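Local structure of carbon monoxide dehydrogenase (6T7J) at residues L237-F242 and L311-V316; I272-I277 and C304-E309. The protein catalyses the reversible oxidation of carbon monoxide to carbon dioxide at a metal cluster, here isolated without its nickel. All blocks are in the same frame, centred on the assembly; numbering follows the deposited sequence.

Contact 1: residues L237-F242 and L311-V316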
# COMPACT_ATOMS: atom_id res chain seq x y z
N LEU A 237 -23.31 2.01 -8.15
CA LEU A 237 -24.07 1.27 -7.15
C LEU A 237 -24.77 2.19 -6.17
O LEU A 237 -25.88 1.88 -5.72
CB LEU A 237 -23.16 0.29 -6.42
CG LEU A 237 -22.70 -0.91 -7.25
CD1 LEU A 237 -21.99 -1.91 -6.38
CD2 LEU A 237 -23.87 -1.56 -7.96
N SER A 238 -24.16 3.33 -5.82
CA SER A 238 -24.86 4.30 -4.98
C SER A 238 -26.09 4.83 -5.69
O SER A 238 -27.14 5.04 -5.06
CB SER A 238 -23.91 5.44 -4.60
OG SER A 238 -22.65 4.94 -4.19
N ASP A 239 -26.00 5.05 -7.00
CA ASP A 239 -27.17 5.47 -7.76
C ASP A 239 -28.22 4.38 -7.80
O ASP A 239 -29.42 4.65 -7.62
CB ASP A 239 -26.76 5.87 -9.18
CG ASP A 239 -26.03 7.20 -9.22
OD1 ASP A 239 -25.93 7.87 -8.17
OD2 ASP A 239 -25.55 7.58 -10.31
N ILE A 240 -27.80 3.13 -8.04
CA ILE A 240 -28.75 2.02 -8.12
C ILE A 240 -29.47 1.83 -6.79
O ILE A 240 -30.68 1.54 -6.75
CB ILE A 240 -28.03 0.74 -8.56
CG1 ILE A 240 -27.68 0.81 -10.05
CG2 ILE A 240 -28.87 -0.50 -8.26
CD1 ILE A 240 -26.55 -0.12 -10.45
N LEU A 241 -28.76 2.02 -5.67
CA LEU A 241 -29.34 1.76 -4.36
C LEU A 241 -30.17 2.93 -3.85
O LEU A 241 -31.24 2.72 -3.27
CB LEU A 241 -28.24 1.42 -3.36
CG LEU A 241 -27.72 -0.02 -3.32
CD1 LEU A 241 -26.33 -0.08 -2.69
CD2 LEU A 241 -28.68 -0.93 -2.57
N PHE A 242 -29.70 4.17 -4.05
CA PHE A 242 -30.34 5.33 -3.45
C PHE A 242 -30.90 6.32 -4.47
O PHE A 242 -31.37 7.39 -4.08
CB PHE A 242 -29.35 6.06 -2.53
CG PHE A 242 -28.69 5.17 -1.53
CD1 PHE A 242 -29.44 4.50 -0.57
CD2 PHE A 242 -27.32 4.98 -1.55
CE1 PHE A 242 -28.83 3.68 0.36
CE2 PHE A 242 -26.71 4.16 -0.63
CZ PHE A 242 -27.46 3.50 0.32
N LEU A 311 -26.75 15.53 -0.03
CA LEU A 311 -27.20 16.75 -0.68
C LEU A 311 -27.73 16.46 -2.08
O LEU A 311 -28.80 16.94 -2.47
CB LEU A 311 -26.06 17.77 -0.73
CG LEU A 311 -26.22 18.97 -1.67
CD1 LEU A 311 -27.12 20.01 -1.04
CD2 LEU A 311 -24.87 19.57 -2.02
N MET A 312 -26.98 15.68 -2.86
CA MET A 312 -27.38 15.37 -4.22
C MET A 312 -28.64 14.52 -4.26
O MET A 312 -29.44 14.66 -5.19
CB MET A 312 -26.24 14.65 -4.96
CG MET A 312 -24.95 15.45 -5.08
SD MET A 312 -24.84 16.38 -6.62
CE MET A 312 -24.86 15.05 -7.82
N ARG A 313 -28.83 13.63 -3.29
CA ARG A 313 -29.97 12.73 -3.36
C ARG A 313 -31.20 13.22 -2.61
O ARG A 313 -32.32 13.06 -3.11
CB ARG A 313 -29.58 11.34 -2.86
CG ARG A 313 -29.29 10.35 -3.98
CD ARG A 313 -28.13 9.45 -3.62
NE ARG A 313 -27.28 9.18 -4.78
CZ ARG A 313 -26.04 8.70 -4.69
NH1 ARG A 313 -25.52 8.42 -3.51
NH2 ARG A 313 -25.34 8.49 -5.79
N LEU A 314 -31.04 13.81 -1.42
CA LEU A 314 -32.17 14.15 -0.58
C LEU A 314 -32.37 15.65 -0.39
O LEU A 314 -33.43 16.05 0.10
CB LEU A 314 -32.01 13.49 0.80
CG LEU A 314 -31.52 12.04 0.76
CD1 LEU A 314 -31.00 11.61 2.11
CD2 LEU A 314 -32.63 11.12 0.28
N GLY A 315 -31.40 16.48 -0.77
CA GLY A 315 -31.50 17.89 -0.50
C GLY A 315 -31.05 18.29 0.88
O GLY A 315 -31.41 19.38 1.35
N VAL A 316 -30.29 17.43 1.56
CA VAL A 316 -29.79 17.76 2.90
C VAL A 316 -28.86 18.96 2.80
O VAL A 316 -27.96 18.98 1.93
CB VAL A 316 -29.07 16.55 3.51
CG1 VAL A 316 -28.46 16.91 4.86
CG2 VAL A 316 -30.02 15.37 3.64
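The carboxylate of D239 is held by three cations: R313, across the contact, takes OD1, while K129 and R527 both form salt bridges with OD2. R313 NH2 lies 2.5 Å from D239 OD1, short for such a pair at this resolution, and nearly head-on to the C-O bond, yet the bond is bent, with an N-H...O angle of 136°. The carboxylate and guanidinium planes stand nearly at right angles, so a coplanar, two-pronged pairing cannot form and a single oxygen, OD1, takes the arginine. Bends in the R313 chain at chi2 (142°) and chi3 (-142°) bring one face of its guanidinium over S238 O, 3.8 Å from the plane. S238 CB lies 3.6 Å from R313 NH1, while the OG of that serine turns to A234 O within its own helix. The contact thus sets the last turn of helix 212-242 against the end of helix 304-314, the helix of a beta-alpha-beta crossover between strands 297-303 and 318-320 in a Rossmann-like parallel sheet. Closer to the arginine's backbone, its CD packs on F242 CB at 3.8 Å and its CG lies 3.6 Å from F242 O. With a leucine in place of R313, D239 OD1 would probably lose this cation and E309, which NH1 engages one turn back, would be left without this mate. R313 NE adds a weak hydrogen bond to G243 O, just past the helix end.

Contact 2: residues I272-I277 and C304-E309; sequences ILSTKI and CCTGNE. With MSK (Broken Fe4S4 cluster), chain F.
S274 and T306 join two helices that follow neighbouring strands of one parallel, Rossmann-like sheet: helix 271-281 comes after strand 261-268 and helix 304-314 after strand 297-303. The backbones come close here, with the CA atoms of the two residues 6.6 Å apart, and the link between them is made by two small hydroxyl side chains. Starting at the serine, CB points toward the partner helix and already lies 3.2 Å from T306 OG1. One bond further, OG is placed between the backbone N and the carbonyl carbon (chi1 66°), and from there it makes a hydrogen bond of 2.9 Å to T306 OG1. Either hydroxyl could be the donor. On the other side, T306 presents OG1 to the serine because that oxygen swings far from its own backbone N (chi1 -154°). Both residues are buried, so each hydroxyl gains a buried partner in the other; T306 OG1 has a further hydrogen bond close to the segment ends, and the backbone of T306 is in turn hydrogen-bonded to G268 at the end of the neighbouring strand.

Nearby lies the nickel-free cluster C, the active site of CO dehydrogenases, present here as a broken Fe4S4 cluster. C305, the residue preceding T306, binds it, and H269 NE2, two residues before helix 271-281 begins, binds the same iron. The serine-threonine bridge therefore links the helix that starts at C304 to the one just after H269. Further along helix 304-314, E309 OE2 bonds to S521 OG and N308 OD1 to H518 NE2, which join the helix to a different part of the chain. At the cluster, C304 CB lies 3.7 Å from S1, and C305 SG coordinates the iron FE1 at 2.3 Å.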
# COMPACT_ATOMS: atom_id res chain seq x y z
N ILE A 272 -24.04 4.75 2.68
CA ILE A 272 -24.78 3.64 3.29
C ILE A 272 -25.23 4.04 4.69
O ILE A 272 -26.32 3.66 5.14
CB ILE A 272 -23.93 2.36 3.32
CG1 ILE A 272 -23.34 2.01 1.95
CG2 ILE A 272 -24.73 1.19 3.87
CD1 ILE A 272 -24.22 2.30 0.77
N LEU A 273 -24.41 4.81 5.39
CA LEU A 273 -24.70 5.28 6.74
C LEU A 273 -25.48 6.60 6.73
O LEU A 273 -26.46 6.75 7.46
CB LEU A 273 -23.40 5.45 7.52
CG LEU A 273 -23.45 6.31 8.78
CD1 LEU A 273 -24.07 5.52 9.92
CD2 LEU A 273 -22.06 6.80 9.16
N SER A 274 -25.05 7.55 5.89
CA SER A 274 -25.59 8.91 5.98
C SER A 274 -27.02 8.98 5.47
O SER A 274 -27.83 9.74 6.01
CB SER A 274 -24.69 9.88 5.21
OG SER A 274 -24.71 9.59 3.82
N THR A 275 -27.36 8.21 4.43
CA THR A 275 -28.74 8.21 3.96
C THR A 275 -29.68 7.70 5.05
O THR A 275 -30.74 8.30 5.30
CB THR A 275 -28.88 7.36 2.70
OG1 THR A 275 -28.40 6.04 2.95
CG2 THR A 275 -28.10 7.98 1.55
N LYS A 276 -29.30 6.62 5.72
CA LYS A 276 -30.12 6.09 6.81
C LYS A 276 -30.22 7.10 7.95
O LYS A 276 -31.31 7.32 8.50
CB LYS A 276 -29.54 4.77 7.31
CG LYS A 276 -29.84 3.59 6.41
CD LYS A 276 -31.32 3.49 6.11
CE LYS A 276 -31.65 2.19 5.40
NZ LYS A 276 -33.10 2.07 5.09
N ILE A 277 -29.09 7.72 8.33
CA ILE A 277 -29.11 8.69 9.42
C ILE A 277 -30.04 9.85 9.09
O ILE A 277 -30.87 10.26 9.91
CB ILE A 277 -27.69 9.19 9.73
CG1 ILE A 277 -26.82 8.05 10.28
CG2 ILE A 277 -27.73 10.34 10.71
CD1 ILE A 277 -27.29 7.53 11.62
N CYS A 304 -18.38 17.42 3.81
CA CYS A 304 -17.48 16.67 2.92
C CYS A 304 -18.33 15.77 2.02
O CYS A 304 -19.47 16.09 1.68
CB CYS A 304 -16.42 15.96 3.73
SG CYS A 304 -15.14 17.06 4.38
N CYS A 305 -17.78 14.62 1.61
CA CYS A 305 -18.35 13.89 0.49
C CYS A 305 -19.63 13.15 0.87
O CYS A 305 -20.54 13.04 0.04
CB CYS A 305 -17.32 12.92 -0.09
SG CYS A 305 -16.21 13.71 -1.28
N THR A 306 -19.75 12.63 2.09
CA THR A 306 -21.02 12.04 2.48
C THR A 306 -22.11 13.11 2.58
O THR A 306 -23.28 12.85 2.24
CB THR A 306 -20.87 11.26 3.80
OG1 THR A 306 -21.86 10.23 3.87
CG2 THR A 306 -20.98 12.17 5.02
N GLY A 307 -21.73 14.32 2.99
CA GLY A 307 -22.65 15.44 2.91
C GLY A 307 -23.06 15.73 1.48
O GLY A 307 -24.22 16.03 1.21
N ASN A 308 -22.11 15.62 0.55
CA ASN A 308 -22.45 15.81 -0.86
C ASN A 308 -23.40 14.73 -1.35
O ASN A 308 -24.30 15.01 -2.16
CB ASN A 308 -21.18 15.83 -1.71
CG ASN A 308 -20.52 17.20 -1.75
OD1 ASN A 308 -21.20 18.22 -1.84
ND2 ASN A 308 -19.20 17.22 -1.68
N GLU A 309 -23.22 13.50 -0.89
CA GLU A 309 -24.13 12.42 -1.28
C GLU A 309 -25.55 12.72 -0.83
O GLU A 309 -26.50 12.67 -1.63
CB GLU A 309 -23.66 11.08 -0.70
CG GLU A 309 -22.22 10.70 -1.03
CD GLU A 309 -22.08 10.00 -2.36
OE1 GLU A 309 -23.08 9.93 -3.11
OE2 GLU A 309 -20.97 9.51 -2.66
S1 MSK F . -13.75 14.92 1.33
S3 MSK F . -10.87 14.02 -0.39
S4 MSK F . -10.84 16.82 1.60
S5 MSK F . -12.76 16.49 -1.26
FE1 MSK F . -14.14 13.33 -0.24
FE2 MSK F . -12.86 17.00 0.79
FE3 MSK F . -10.56 16.22 -0.48
FE4 MSK F . -11.50 14.78 1.61

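In the fold
Both contacts use helix 304-314, contact 2 near its start at the cluster and contact 1 at its far end; their centres are about 8 Å apart. Along the chain, contact 2 is nested inside the loop that contact 1 closes. They also meet directly: the F242 ring packs against helix 271-281, its CE2 3.4 Å from I272 CD1 and its CE1 3.5 Å from T275 OG1. Helices 212-242, 271-281 and 304-314 thus pack as a group of three. Distance from the active site is graded: C305 of contact 2 is an iron ligand of the nickel-free cluster C, whereas the S238 side chain in contact 1 is about 13 Å from that broken Fe4S4 cluster.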